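Protease/Reverse transcriptase/ribonuclease H (Eastern chimpanzee simian foamy virus, PDB 7KSF) catalyses reverse transcription of the foamy virus genome as an RNA-directed DNA polymerase, in one polyprotein that also carries an aspartic protease domain and a ribonuclease H domain. Local coordinates at residues L6-K11 with F60-R65; T13-H18 with E77-S82; I28-L33 with V71-Y76; K40-K45 with Q53-V58. The protein carries 1 engineered substitution. One frame throughout, in Å; residues are numbered along the deposited sequence.

How the interactions relate
All four interactions lie in the strand-rich aspartic protease part of the chain and reach one mixed sheet, so they illustrate how a single curled sheet changes its chemistry from place to place. Interactions 1 and 2 adjoin through strands 6-9 and 14-19, which are antiparallel neighbours; interaction 1 pairs 6-9 antiparallel with 52-62, and interaction 2 pairs 14-19 parallel with 79-81. Interactions 1 to 3 are partly buried; interaction 3 is the least regular, with weak backbone bonds and aliphatic contacts. Interaction 4 is a surface hairpin with mostly polar side chains. It shares strand 52-62 with interaction 1 and touches interaction 3 through Y56 and V71, while I10 of interaction 1 packs on I28 of interaction 3.

Interaction 1: L6-K11 with F60-R65; sequences LPAEIK and FKVKGR
A8 and V62, with E9 and K61 next to them, join two antiparallel strands of the protease sheet, and strand 60-62 runs straight into the type I' turn V62-R65 that closes the hairpin to strand 65-74. Pairing of this kind makes strand 6-9 a neighbour of the long strand 52-62.

Backbone hydrogen bonds carry most of the polar contact. E9 and K61 form a hydrogen-bonded pair: K61 N gives to E9 O at 2.7 Å, nearly along the C=O axis, whereas E9 N reaches K61 O at 3.1 Å from above the carbonyl plane, well off either lone pair. The third bond, K63 N to P7 O at 3.1 Å, attaches the turn itself to strand 6-9.

Apolar contacts fall on the face of A8 and V62. Both are buried, but their side chains only graze, A8 CB lying 4.5 Å from V62 CG2, and V62 leans further on W88 and L89. Near the end of the strand pair, I10 CB sits 4.0 Å from F60 CB. The F60 ring departs from this meeting point, because its CG stands between the backbone N and the carbonyl carbon (chi1 54°), and it packs against V67 instead.

On the other face the charges are only loosely matched. E9 and K61 both extend outward, with the carboxylate and ammonium groups too far apart for a salt bridge.

Beside the turn, further along from the E9 and K61 pair, the extended K63 runs past P7 and brings its CE to within 4.1 Å of L6 CD2.

Interaction 2: T13-H18 with E77-S82; sequences TKLLAH and EYILLS
L15 spreads its branched end over residues 77 to 79, with CD1 3.3 Å from the carbonyl O of E77 and CD2 3.6 Å from I79 CG1. Its CG is anti to the backbone N (chi1 -154°), a setting that carries both methyls across to residues 77 and 79. Two residues on, A17 lies against I79 and also meets the tip of L81, A17 CB to L81 CD2 being 4.0 Å, to give a small aliphatic patch on one face.

On the other face H18 and Y78 come together at a slant, ring centres 5.4 Å apart and planes at 76°, with H18 ND1 closest to the CB and CD2 side of the tyrosine. L80 CD1 lies at the edge of the Y78 ring, in its plane.

Three backbone bonds hold these groups in parallel register: I79 N to L16 O (2.9 Å), H18 N to I79 O (2.9 Å) and L81 N to H18 O (2.8 Å). Strand 14-19 leads to A20, which by its place in the chain probably occupies the position of the aspartate in the Asp-Ser/Thr-Gly segment of retroviral aspartic proteases, and L81 is backbone-bonded to A20 as well.

Further out, P29 packs on both L15 and I79. The Y78 ring meets the rings of Y76 and H143, while S82 is tied through its N to T26 OG1 and through its OG to T24 O.

Interaction 3: I28-L33 with V71-Y76; sequences IPESFL and VIASPY
S74 O is approached by three groups from the other segment. E30 N makes a weak, bent hydrogen bond to it at 3.0 Å, P29 CA adds a CA-H...O contact at 3.3 Å, and the CG of E30 rests close by. Beyond CG the E30 chain is extended and runs over P75, bringing OE2 to 3.9 Å from P75 CB. S74 has a second task, since its OG accepts from Y76 N at 3.2 Å in an ST turn that bends the chain after the strand, and P75 CG in turn sits over the centre of one face of the Y76 ring.

The E30 N to S74 O bond comes at the end of a parallel pairing between strands 26-29 and 65-74, part of the curled sheet of the retroviral-type protease fold. The pairing is loose: I28 N reaches I72 O by another weak bond, 3.1 Å with an N-H...O angle of 124°.

Aliphatic contacts do much of the rest. I28 CD1 rests over the fork of V71, 3.7 Å from both V71 CG1 and V71 CG2, while V58 of strand 52-62 touches both residues. After the 3-10 turn 30-32, L33 folds back so that its CD1 lies 4.0 Å from A73 CB and near the I72 carbonyl. F32 is carried the other way, where its ring packs on I10 and T13.

Interaction 4: K40-K45 with Q53-V58; sequences KKTLIK and QNVYYV
K40-T42 and Q53-V55 pair as the two arms of an antiparallel beta hairpin, placed in the chain like the flap of retroviral proteases and probably its counterpart here. The short strand axes approach to 4.8 Å, with their directions 129° apart, consistent with a marked twist between the arms. T42 and Q53 form a hydrogen-bonded pair in which Q53 N gives to T42 O at 3.0 Å, while the return bond from T42 N to Q53 O is weak at 3.4 Å. V55 N adds a bond to K40 O at 2.9 Å. K41 and N54 face each other between these bonds as a non-hydrogen-bonded pair.

On the K41 and N54 face the two side chains run alongside and point the same way. Extended beyond CG, the lysine passes the amide oxygen with its methylenes, K41 CE lying 3.3 Å from N54 OD1; the amine itself makes no hydrogen bond to that oxygen.

On the opposite face, that of T42, V55 is the buried residue of the contact and packs further on E70 of strand 65-74. Its CG2 lies beside K40 O, and the V55 and T42 side chains cross at about a right angle, V55 CG2 standing 3.7 Å from T42 OG1.

Interaction 1: L6-K11 with F60-R65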
loop_
_atom_site.group_PDB
_atom_site.type_symbol
_atom_site.label_atom_id
_atom_site.label_comp_id
_atom_site.label_asym_id
_atom_site.label_seq_id
_atom_site.Cartn_x
_atom_site.Cartn_y
_atom_site.Cartn_z
ATOM N N LEU A 6 14.961 -26.725 -18.247
ATOM C CA LEU A 6 16.140 -27.556 -18.368
ATOM C C LEU A 6 17.120 -26.932 -19.353
ATOM O O LEU A 6 16.734 -26.626 -20.491
ATOM C CB LEU A 6 15.750 -28.961 -18.834
ATOM C CG LEU A 6 14.541 -29.521 -18.084
ATOM C CD1 LEU A 6 13.855 -30.607 -18.892
ATOM C CD2 LEU A 6 14.957 -30.044 -16.716
ATOM N N PRO A 7 18.378 -26.728 -18.965
ATOM C CA PRO A 7 19.342 -26.138 -19.903
ATOM C C PRO A 7 19.624 -27.077 -21.063
ATOM O O PRO A 7 19.783 -28.287 -20.884
ATOM C CB PRO A 7 20.589 -25.918 -19.039
ATOM C CG PRO A 7 20.463 -26.921 -17.940
ATOM C CD PRO A 7 18.988 -27.040 -17.663
ATOM N N ALA A 8 19.683 -26.510 -22.265
ATOM C CA ALA A 8 19.869 -27.316 -23.463
ATOM C C ALA A 8 20.526 -26.477 -24.546
ATOM O O ALA A 8 20.268 -25.277 -24.660
ATOM C CB ALA A 8 18.535 -27.877 -23.966
ATOM N N GLU A 9 21.368 -27.125 -25.347
ATOM C CA GLU A 9 21.996 -26.507 -26.508
ATOM C C GLU A 9 21.612 -27.292 -27.758
ATOM O O GLU A 9 21.721 -28.522 -27.780
ATOM C CB GLU A 9 23.520 -26.465 -26.355
ATOM C CG GLU A 9 24.261 -26.072 -27.616
ATOM C CD GLU A 9 25.765 -26.138 -27.446
ATOM O OE1 GLU A 9 26.246 -25.943 -26.310
ATOM O OE2 GLU A 9 26.461 -26.400 -28.449
ATOM N N ILE A 10 21.165 -26.585 -28.799
ATOM C CA ILE A 10 20.718 -27.209 -30.043
ATOM C C ILE A 10 21.750 -27.025 -31.155
ATOM O O ILE A 10 22.306 -28.000 -31.665
ATOM C CB ILE A 10 19.322 -26.690 -30.467
ATOM C CG1 ILE A 10 19.021 -27.078 -31.916
ATOM C CG2 ILE A 10 19.215 -25.189 -30.268
ATOM C CD1 ILE A 10 17.613 -26.719 -32.375
ATOM N N LYS A 11 22.025 -25.773 -31.545
ATOM C CA LYS A 11 23.033 -25.452 -32.557
ATOM C C LYS A 11 23.990 -24.404 -31.979
ATOM O O LYS A 11 24.033 -23.255 -32.429
ATOM C CB LYS A 11 22.391 -24.959 -33.849
ATOM C CG LYS A 11 21.664 -26.028 -34.646
ATOM C CD LYS A 11 21.196 -25.486 -35.992
ATOM C CE LYS A 11 20.537 -26.573 -36.826
ATOM N NZ LYS A 11 20.127 -26.056 -38.158
ATOM N N PHE A 60 20.272 -32.574 -30.663
ATOM C CA PHE A 60 20.524 -31.476 -29.743
ATOM C C PHE A 60 20.915 -32.046 -28.387
ATOM O O PHE A 60 20.617 -33.197 -28.065
ATOM C CB PHE A 60 19.300 -30.562 -29.615
ATOM C CG PHE A 60 18.039 -31.291 -29.254
ATOM C CD1 PHE A 60 17.683 -31.470 -27.926
ATOM C CD2 PHE A 60 17.209 -31.797 -30.239
ATOM C CE1 PHE A 60 16.524 -32.138 -27.590
ATOM C CE2 PHE A 60 16.048 -32.469 -29.910
ATOM C CZ PHE A 60 15.706 -32.639 -28.582
ATOM N N LYS A 61 21.584 -31.217 -27.591
ATOM C CA LYS A 61 22.026 -31.604 -26.263
ATOM C C LYS A 61 20.991 -31.206 -25.219
ATOM O O LYS A 61 20.418 -30.115 -25.281
ATOM C CB LYS A 61 23.369 -30.955 -25.923
ATOM C CG LYS A 61 24.513 -31.354 -26.835
ATOM C CD LYS A 61 25.798 -30.649 -26.427
ATOM C CE LYS A 61 26.943 -30.998 -27.367
ATOM N NZ LYS A 61 28.200 -30.288 -27.001
ATOM N N VAL A 62 20.755 -32.101 -24.266
ATOM C CA VAL A 62 19.927 -31.824 -23.096
ATOM C C VAL A 62 20.791 -32.100 -21.876
ATOM O O VAL A 62 21.164 -33.252 -21.618
ATOM C CB VAL A 62 18.646 -32.668 -23.074
ATOM C CG1 VAL A 62 17.936 -32.519 -21.738
ATOM C CG2 VAL A 62 17.727 -32.259 -24.213
ATOM N N LYS A 63 21.125 -31.042 -21.130
ATOM C CA LYS A 63 22.037 -31.125 -19.987
ATOM C C LYS A 63 23.399 -31.686 -20.387
ATOM O O LYS A 63 24.110 -32.266 -19.562
ATOM C CB LYS A 63 21.439 -31.960 -18.847
ATOM C CG LYS A 63 20.263 -31.321 -18.135
ATOM C CD LYS A 63 19.808 -32.177 -16.963
ATOM C CE LYS A 63 18.743 -31.463 -16.149
ATOM N NZ LYS A 63 18.325 -32.235 -14.947
ATOM N N GLY A 64 23.777 -31.528 -21.655
ATOM C CA GLY A 64 25.041 -32.020 -22.150
ATOM C C GLY A 64 24.971 -33.314 -22.939
ATOM O O GLY A 64 25.933 -33.635 -23.648
ATOM N N ARG A 65 23.873 -34.062 -22.839
ATOM C CA ARG A 65 23.714 -35.317 -23.564
ATOM C C ARG A 65 22.887 -35.088 -24.822
ATOM O O ARG A 65 21.825 -34.461 -24.766
ATOM C CB ARG A 65 23.051 -36.381 -22.688
ATOM C CG ARG A 65 23.963 -36.983 -21.636
ATOM C CD ARG A 65 23.435 -38.322 -21.146
ATOM N NE ARG A 65 23.305 -39.285 -22.235
ATOM C CZ ARG A 65 22.950 -40.557 -22.072
ATOM N NH1 ARG A 65 22.693 -41.024 -20.858
ATOM N NH2 ARG A 65 22.856 -41.362 -23.121
#

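Interaction 2: T13-H18 with E77-S82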
loop_
_atom_site.group_PDB
_atom_site.type_symbol
_atom_site.label_atom_id
_atom_site.label_comp_id
_atom_site.label_asym_id
_atom_site.label_seq_id
_atom_site.Cartn_x
_atom_site.Cartn_y
_atom_site.Cartn_z
ATOM N N THR A 13 23.975 -22.347 -29.733
ATOM C CA THR A 13 23.300 -21.392 -28.867
ATOM C C THR A 13 22.541 -22.124 -27.766
ATOM O O THR A 13 21.740 -23.018 -28.045
ATOM C CB THR A 13 22.346 -20.520 -29.683
ATOM O OG1 THR A 13 21.457 -21.355 -30.437
ATOM C CG2 THR A 13 23.126 -19.626 -30.637
ATOM N N LYS A 14 22.805 -21.748 -26.517
ATOM C CA LYS A 14 22.102 -22.363 -25.399
ATOM C C LYS A 14 20.629 -21.984 -25.430
ATOM O O LYS A 14 20.247 -20.911 -25.903
ATOM C CB LYS A 14 22.722 -21.931 -24.067
ATOM C CG LYS A 14 24.195 -22.262 -23.911
ATOM C CD LYS A 14 24.756 -21.656 -22.633
ATOM C CE LYS A 14 26.247 -21.934 -22.495
ATOM N NZ LYS A 14 26.842 -21.239 -21.319
ATOM N N LEU A 15 19.794 -22.883 -24.918
ATOM C CA LEU A 15 18.358 -22.658 -24.870
ATOM C C LEU A 15 17.799 -23.426 -23.679
ATOM O O LEU A 15 18.546 -23.984 -22.869
ATOM C CB LEU A 15 17.708 -23.063 -26.200
ATOM C CG LEU A 15 16.392 -22.369 -26.567
ATOM C CD1 LEU A 15 16.554 -20.859 -26.526
ATOM C CD2 LEU A 15 15.911 -22.822 -27.932
ATOM N N LEU A 16 16.475 -23.452 -23.568
ATOM C CA LEU A 16 15.801 -24.131 -22.474
ATOM C C LEU A 16 14.737 -25.061 -23.030
ATOM O O LEU A 16 14.072 -24.742 -24.017
ATOM C CB LEU A 16 15.162 -23.130 -21.508
ATOM C CG LEU A 16 16.099 -22.121 -20.843
ATOM C CD1 LEU A 16 15.303 -21.248 -19.901
ATOM C CD2 LEU A 16 17.228 -22.822 -20.100
ATOM N N ALA A 17 14.585 -26.213 -22.388
ATOM C CA ALA A 17 13.576 -27.193 -22.752
ATOM C C ALA A 17 12.603 -27.364 -21.594
ATOM O O ALA A 17 12.976 -27.226 -20.426
ATOM C CB ALA A 17 14.211 -28.542 -23.112
ATOM N N HIS A 18 11.346 -27.655 -21.925
ATOM C CA HIS A 18 10.302 -27.836 -20.925
ATOM C C HIS A 18 9.632 -29.183 -21.142
ATOM O O HIS A 18 9.083 -29.442 -22.218
ATOM C CB HIS A 18 9.276 -26.702 -20.985
ATOM C CG HIS A 18 9.760 -25.413 -20.394
ATOM N ND1 HIS A 18 10.663 -24.594 -21.035
ATOM C CD2 HIS A 18 9.474 -24.809 -19.217
ATOM C CE1 HIS A 18 10.907 -23.536 -20.282
ATOM N NE2 HIS A 18 10.199 -23.644 -19.173
ATOM N N GLU A 77 10.145 -19.258 -27.963
ATOM C CA GLU A 77 11.581 -19.236 -27.728
ATOM C C GLU A 77 12.073 -20.420 -26.903
ATOM O O GLU A 77 13.286 -20.573 -26.734
ATOM C CB GLU A 77 11.987 -17.929 -27.029
ATOM C CG GLU A 77 11.616 -17.849 -25.550
ATOM C CD GLU A 77 10.138 -17.582 -25.311
ATOM O OE1 GLU A 77 9.399 -17.350 -26.292
ATOM O OE2 GLU A 77 9.717 -17.601 -24.135
ATOM N N TYR A 78 11.173 -21.252 -26.390
ATOM C CA TYR A 78 11.549 -22.421 -25.613
ATOM C C TYR A 78 11.323 -23.688 -26.431
ATOM O O TYR A 78 10.592 -23.691 -27.427
ATOM C CB TYR A 78 10.754 -22.490 -24.305
ATOM C CG TYR A 78 9.284 -22.784 -24.499
ATOM C CD1 TYR A 78 8.384 -21.763 -24.782
ATOM C CD2 TYR A 78 8.796 -24.081 -24.404
ATOM C CE1 TYR A 78 7.037 -22.029 -24.961
ATOM C CE2 TYR A 78 7.454 -24.354 -24.584
ATOM C CZ TYR A 78 6.579 -23.328 -24.863
ATOM O OH TYR A 78 5.240 -23.592 -25.045
ATOM N N ILE A 79 11.960 -24.770 -25.997
ATOM C CA ILE A 79 11.846 -26.069 -26.648
ATOM C C ILE A 79 10.809 -26.875 -25.869
ATOM O O ILE A 79 11.095 -27.395 -24.788
ATOM C CB ILE A 79 13.189 -26.799 -26.716
ATOM C CG1 ILE A 79 14.191 -25.998 -27.546
ATOM C CG2 ILE A 79 13.008 -28.185 -27.304
ATOM C CD1 ILE A 79 15.560 -26.644 -27.638
ATOM N N LEU A 80 9.600 -26.965 -26.414
ATOM C CA LEU A 80 8.572 -27.828 -25.841
ATOM C C LEU A 80 8.996 -29.277 -26.042
ATOM O O LEU A 80 8.976 -29.786 -27.167
ATOM C CB LEU A 80 7.221 -27.553 -26.493
ATOM C CG LEU A 80 6.010 -28.257 -25.876
ATOM C CD1 LEU A 80 5.764 -27.758 -24.461
ATOM C CD2 LEU A 80 4.780 -28.057 -26.744
ATOM N N LEU A 81 9.382 -29.938 -24.958
ATOM C CA LEU A 81 10.040 -31.236 -25.029
ATOM C C LEU A 81 9.020 -32.351 -24.825
ATOM O O LEU A 81 8.378 -32.426 -23.772
ATOM C CB LEU A 81 11.148 -31.327 -23.982
ATOM C CG LEU A 81 12.035 -32.568 -24.033
ATOM C CD1 LEU A 81 12.576 -32.770 -25.439
ATOM C CD2 LEU A 81 13.168 -32.423 -23.035
ATOM N N SER A 82 8.884 -33.213 -25.827
ATOM C CA SER A 82 7.997 -34.358 -25.697
ATOM C C SER A 82 8.567 -35.338 -24.674
ATOM O O SER A 82 9.778 -35.579 -24.653
ATOM C CB SER A 82 7.810 -35.049 -27.049
ATOM O OG SER A 82 6.857 -36.092 -26.968
#

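Interaction 3: I28-L33 with V71-Y76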
loop_
_atom_site.group_PDB
_atom_site.type_symbol
_atom_site.label_atom_id
_atom_site.label_comp_id
_atom_site.label_asym_id
_atom_site.label_seq_id
_atom_site.Cartn_x
_atom_site.Cartn_y
_atom_site.Cartn_z
ATOM N N ILE A 28 10.231 -27.063 -31.726
ATOM C CA ILE A 28 11.537 -26.409 -31.756
ATOM C C ILE A 28 11.338 -24.996 -32.291
ATOM O O ILE A 28 10.496 -24.795 -33.179
ATOM C CB ILE A 28 12.535 -27.216 -32.603
ATOM C CG1 ILE A 28 13.064 -28.408 -31.799
ATOM C CG2 ILE A 28 13.679 -26.332 -33.126
ATOM C CD1 ILE A 28 14.212 -29.157 -32.465
ATOM N N PRO A 29 12.026 -23.985 -31.745
ATOM C CA PRO A 29 11.933 -22.636 -32.320
ATOM C C PRO A 29 12.155 -22.648 -33.828
ATOM O O PRO A 29 13.016 -23.363 -34.344
ATOM C CB PRO A 29 13.039 -21.867 -31.593
ATOM C CG PRO A 29 13.131 -22.541 -30.275
ATOM C CD PRO A 29 12.795 -23.996 -30.488
ATOM N N GLU A 30 11.363 -21.827 -34.525
ATOM C CA GLU A 30 11.294 -21.892 -35.984
ATOM C C GLU A 30 12.625 -21.560 -36.650
ATOM O O GLU A 30 12.928 -22.096 -37.723
ATOM C CB GLU A 30 10.201 -20.942 -36.490
ATOM C CG GLU A 30 8.782 -21.346 -36.107
ATOM C CD GLU A 30 7.742 -20.338 -36.564
ATOM O OE1 GLU A 30 8.136 -19.242 -37.010
ATOM O OE2 GLU A 30 6.530 -20.641 -36.473
ATOM N N SER A 31 13.430 -20.683 -36.042
ATOM C CA SER A 31 14.618 -20.164 -36.711
ATOM C C SER A 31 15.705 -21.213 -36.914
ATOM O O SER A 31 16.656 -20.952 -37.662
ATOM C CB SER A 31 15.191 -18.990 -35.920
ATOM O OG SER A 31 15.801 -19.438 -34.724
ATOM N N PHE A 32 15.600 -22.376 -36.276
ATOM C CA PHE A 32 16.592 -23.430 -36.433
ATOM C C PHE A 32 16.213 -24.462 -37.484
ATOM O O PHE A 32 17.079 -25.240 -37.901
ATOM C CB PHE A 32 16.829 -24.147 -35.100
ATOM C CG PHE A 32 17.449 -23.280 -34.048
ATOM C CD1 PHE A 32 18.807 -23.011 -34.062
ATOM C CD2 PHE A 32 16.675 -22.743 -33.035
ATOM C CE1 PHE A 32 19.380 -22.216 -33.089
ATOM C CE2 PHE A 32 17.240 -21.950 -32.060
ATOM C CZ PHE A 32 18.594 -21.686 -32.087
ATOM N N LEU A 33 14.957 -24.495 -37.922
ATOM C CA LEU A 33 14.480 -25.531 -38.827
ATOM C C LEU A 33 14.385 -25.056 -40.274
ATOM O O LEU A 33 13.788 -25.746 -41.101
ATOM C CB LEU A 33 13.122 -26.049 -38.352
ATOM C CG LEU A 33 13.088 -26.479 -36.884
ATOM C CD1 LEU A 33 11.731 -27.056 -36.544
ATOM C CD2 LEU A 33 14.191 -27.484 -36.586
ATOM N N VAL A 71 10.797 -33.731 -34.902
ATOM C CA VAL A 71 10.355 -32.449 -34.370
ATOM C C VAL A 71 9.579 -31.668 -35.423
ATOM O O VAL A 71 9.686 -31.913 -36.627
ATOM C CB VAL A 71 11.538 -31.596 -33.860
ATOM C CG1 VAL A 71 12.212 -32.271 -32.675
ATOM C CG2 VAL A 71 12.535 -31.354 -34.983
ATOM N N ILE A 72 8.781 -30.715 -34.938
ATOM C CA ILE A 72 8.141 -29.703 -35.772
ATOM C C ILE A 72 8.660 -28.346 -35.328
ATOM O O ILE A 72 9.598 -28.258 -34.527
ATOM C CB ILE A 72 6.606 -29.749 -35.679
ATOM C CG1 ILE A 72 6.136 -29.485 -34.251
ATOM C CG2 ILE A 72 6.083 -31.092 -36.157
ATOM C CD1 ILE A 72 4.638 -29.305 -34.149
ATOM N N ALA A 73 8.044 -27.280 -35.825
ATOM C CA ALA A 73 8.450 -25.925 -35.493
ATOM C C ALA A 73 7.664 -25.400 -34.293
ATOM O O ALA A 73 6.693 -26.006 -33.833
ATOM C CB ALA A 73 8.267 -25.006 -36.700
ATOM N N SER A 74 8.106 -24.248 -33.781
ATOM C CA SER A 74 7.478 -23.596 -32.646
ATOM C C SER A 74 7.701 -22.097 -32.766
ATOM O O SER A 74 8.858 -21.662 -32.868
ATOM C CB SER A 74 8.029 -24.097 -31.312
ATOM O OG SER A 74 7.577 -23.292 -30.238
ATOM N N PRO A 75 6.636 -21.291 -32.751
ATOM C CA PRO A 75 6.814 -19.836 -32.744
ATOM C C PRO A 75 7.379 -19.297 -31.440
ATOM O O PRO A 75 7.611 -18.086 -31.342
ATOM C CB PRO A 75 5.388 -19.316 -32.980
ATOM C CG PRO A 75 4.506 -20.407 -32.454
ATOM C CD PRO A 75 5.219 -21.688 -32.760
ATOM N N TYR A 76 7.614 -20.147 -30.447
ATOM C CA TYR A 76 8.085 -19.708 -29.146
ATOM C C TYR A 76 9.607 -19.762 -29.074
ATOM O O TYR A 76 10.286 -20.239 -29.985
ATOM C CB TYR A 76 7.468 -20.568 -28.041
ATOM C CG TYR A 76 5.968 -20.727 -28.141
ATOM C CD1 TYR A 76 5.397 -21.958 -28.451
ATOM C CD2 TYR A 76 5.120 -19.647 -27.931
ATOM C CE1 TYR A 76 4.024 -22.106 -28.541
ATOM C CE2 TYR A 76 3.745 -19.787 -28.020
ATOM C CZ TYR A 76 3.203 -21.018 -28.327
ATOM O OH TYR A 76 1.838 -21.161 -28.420
#

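Interaction 4: K40-K45 with Q53-V58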
loop_
_atom_site.group_PDB
_atom_site.type_symbol
_atom_site.label_atom_id
_atom_site.label_comp_id
_atom_site.label_asym_id
_atom_site.label_seq_id
_atom_site.Cartn_x
_atom_site.Cartn_y
_atom_site.Cartn_z
ATOM N N LYS A 40 8.618 -35.250 -43.969
ATOM C CA LYS A 40 7.279 -35.316 -44.538
ATOM C C LYS A 40 6.478 -34.136 -44.002
ATOM O O LYS A 40 7.006 -33.284 -43.280
ATOM C CB LYS A 40 6.623 -36.670 -44.225
ATOM C CG LYS A 40 6.513 -37.015 -42.744
ATOM C CD LYS A 40 6.139 -38.480 -42.557
ATOM C CE LYS A 40 5.957 -38.832 -41.090
ATOM N NZ LYS A 40 4.723 -38.232 -40.515
ATOM N N LYS A 41 5.198 -34.080 -44.362
ATOM C CA LYS A 41 4.334 -32.969 -43.985
ATOM C C LYS A 41 3.043 -33.511 -43.397
ATOM O O LYS A 41 2.320 -34.259 -44.063
ATOM C CB LYS A 41 4.045 -32.065 -45.186
ATOM C CG LYS A 41 5.296 -31.560 -45.891
ATOM C CD LYS A 41 4.999 -30.395 -46.818
ATOM C CE LYS A 41 6.277 -29.859 -47.440
ATOM N NZ LYS A 41 6.057 -28.571 -48.145
ATOM N N THR A 42 2.753 -33.129 -42.157
ATOM C CA THR A 42 1.554 -33.557 -41.451
ATOM C C THR A 42 0.746 -32.345 -41.012
ATOM O O THR A 42 1.293 -31.260 -40.794
ATOM C CB THR A 42 1.889 -34.405 -40.218
ATOM O OG1 THR A 42 2.636 -33.613 -39.285
ATOM C CG2 THR A 42 2.700 -35.626 -40.612
ATOM N N LEU A 43 -0.569 -32.558 -40.902
ATOM C CA LEU A 43 -1.531 -31.510 -40.475
ATOM C C LEU A 43 -1.927 -31.774 -39.018
ATOM O O LEU A 43 -1.956 -32.954 -38.615
ATOM C CB LEU A 43 -2.755 -31.552 -41.394
ATOM C CG LEU A 43 -3.549 -32.858 -41.371
ATOM C CD1 LEU A 43 -4.470 -32.909 -40.163
ATOM C CD2 LEU A 43 -4.346 -33.028 -42.656
ATOM N N ILE A 44 -2.219 -30.707 -38.274
ATOM C CA ILE A 44 -2.601 -30.792 -36.870
ATOM C C ILE A 44 -3.877 -29.990 -36.657
ATOM O O ILE A 44 -3.986 -28.851 -37.124
ATOM C CB ILE A 44 -1.480 -30.280 -35.943
ATOM N N LYS A 45 -4.836 -30.587 -35.943
ATOM C CA LYS A 45 -6.090 -29.899 -35.649
ATOM C C LYS A 45 -5.869 -28.747 -34.680
ATOM O O LYS A 45 -6.148 -27.585 -34.997
ATOM C CB LYS A 45 -7.110 -30.891 -35.087
ATOM N N GLN A 53 2.447 -28.581 -41.343
ATOM C CA GLN A 53 3.788 -28.048 -41.153
ATOM C C GLN A 53 4.815 -29.132 -41.457
ATOM O O GLN A 53 4.533 -30.329 -41.361
ATOM C CB GLN A 53 3.982 -27.516 -39.720
ATOM C CG GLN A 53 2.951 -26.473 -39.294
ATOM C CD GLN A 53 3.130 -26.023 -37.853
ATOM O OE1 GLN A 53 4.103 -26.389 -37.193
ATOM N NE2 GLN A 53 2.186 -25.229 -37.359
ATOM N N ASN A 54 6.016 -28.695 -41.829
ATOM C CA ASN A 54 7.081 -29.625 -42.173
ATOM C C ASN A 54 7.597 -30.351 -40.933
ATOM O O ASN A 54 7.564 -29.828 -39.817
ATOM C CB ASN A 54 8.237 -28.894 -42.858
ATOM C CG ASN A 54 7.874 -28.402 -44.242
ATOM O OD1 ASN A 54 6.700 -28.327 -44.600
ATOM N ND2 ASN A 54 8.886 -28.060 -45.030
ATOM N N VAL A 55 8.090 -31.566 -41.149
ATOM C CA VAL A 55 8.601 -32.425 -40.088
ATOM C C VAL A 55 10.067 -32.724 -40.370
ATOM O O VAL A 55 10.439 -33.022 -41.510
ATOM C CB VAL A 55 7.784 -33.731 -39.977
ATOM C CG1 VAL A 55 8.307 -34.590 -38.846
ATOM C CG2 VAL A 55 6.311 -33.420 -39.770
ATOM N N TYR A 56 10.894 -32.644 -39.327
ATOM C CA TYR A 56 12.331 -32.853 -39.473
ATOM C C TYR A 56 12.837 -33.909 -38.498
ATOM O O TYR A 56 12.046 -34.606 -37.852
ATOM C CB TYR A 56 13.095 -31.543 -39.254
ATOM C CG TYR A 56 12.501 -30.331 -39.935
ATOM C CD1 TYR A 56 11.469 -29.612 -39.343
ATOM C CD2 TYR A 56 12.990 -29.888 -41.155
ATOM C CE1 TYR A 56 10.930 -28.499 -39.956
ATOM C CE2 TYR A 56 12.457 -28.772 -41.777
ATOM C CZ TYR A 56 11.427 -28.082 -41.171
ATOM O OH TYR A 56 10.895 -26.971 -41.787
ATOM N N TYR A 57 14.161 -34.023 -38.381
ATOM C CA TYR A 57 14.786 -34.925 -37.416
ATOM C C TYR A 57 16.171 -34.372 -37.116
ATOM O O TYR A 57 17.082 -34.500 -37.940
ATOM C CB TYR A 57 14.856 -36.349 -37.958
ATOM C CG TYR A 57 15.184 -37.406 -36.925
ATOM C CD1 TYR A 57 14.195 -37.951 -36.119
ATOM C CD2 TYR A 57 16.484 -37.869 -36.770
ATOM C CE1 TYR A 57 14.492 -38.921 -35.175
ATOM C CE2 TYR A 57 16.792 -38.840 -35.833
ATOM C CZ TYR A 57 15.793 -39.363 -35.036
ATOM O OH TYR A 57 16.093 -40.329 -34.101
ATOM N N VAL A 58 16.327 -33.748 -35.946
ATOM C CA VAL A 58 17.541 -33.026 -35.595
ATOM C C VAL A 58 18.096 -33.588 -34.291
ATOM O O VAL A 58 17.418 -34.296 -33.548
ATOM C CB VAL A 58 17.301 -31.505 -35.467
ATOM C CG1 VAL A 58 16.885 -30.910 -36.807
ATOM C CG2 VAL A 58 16.262 -31.208 -34.396
#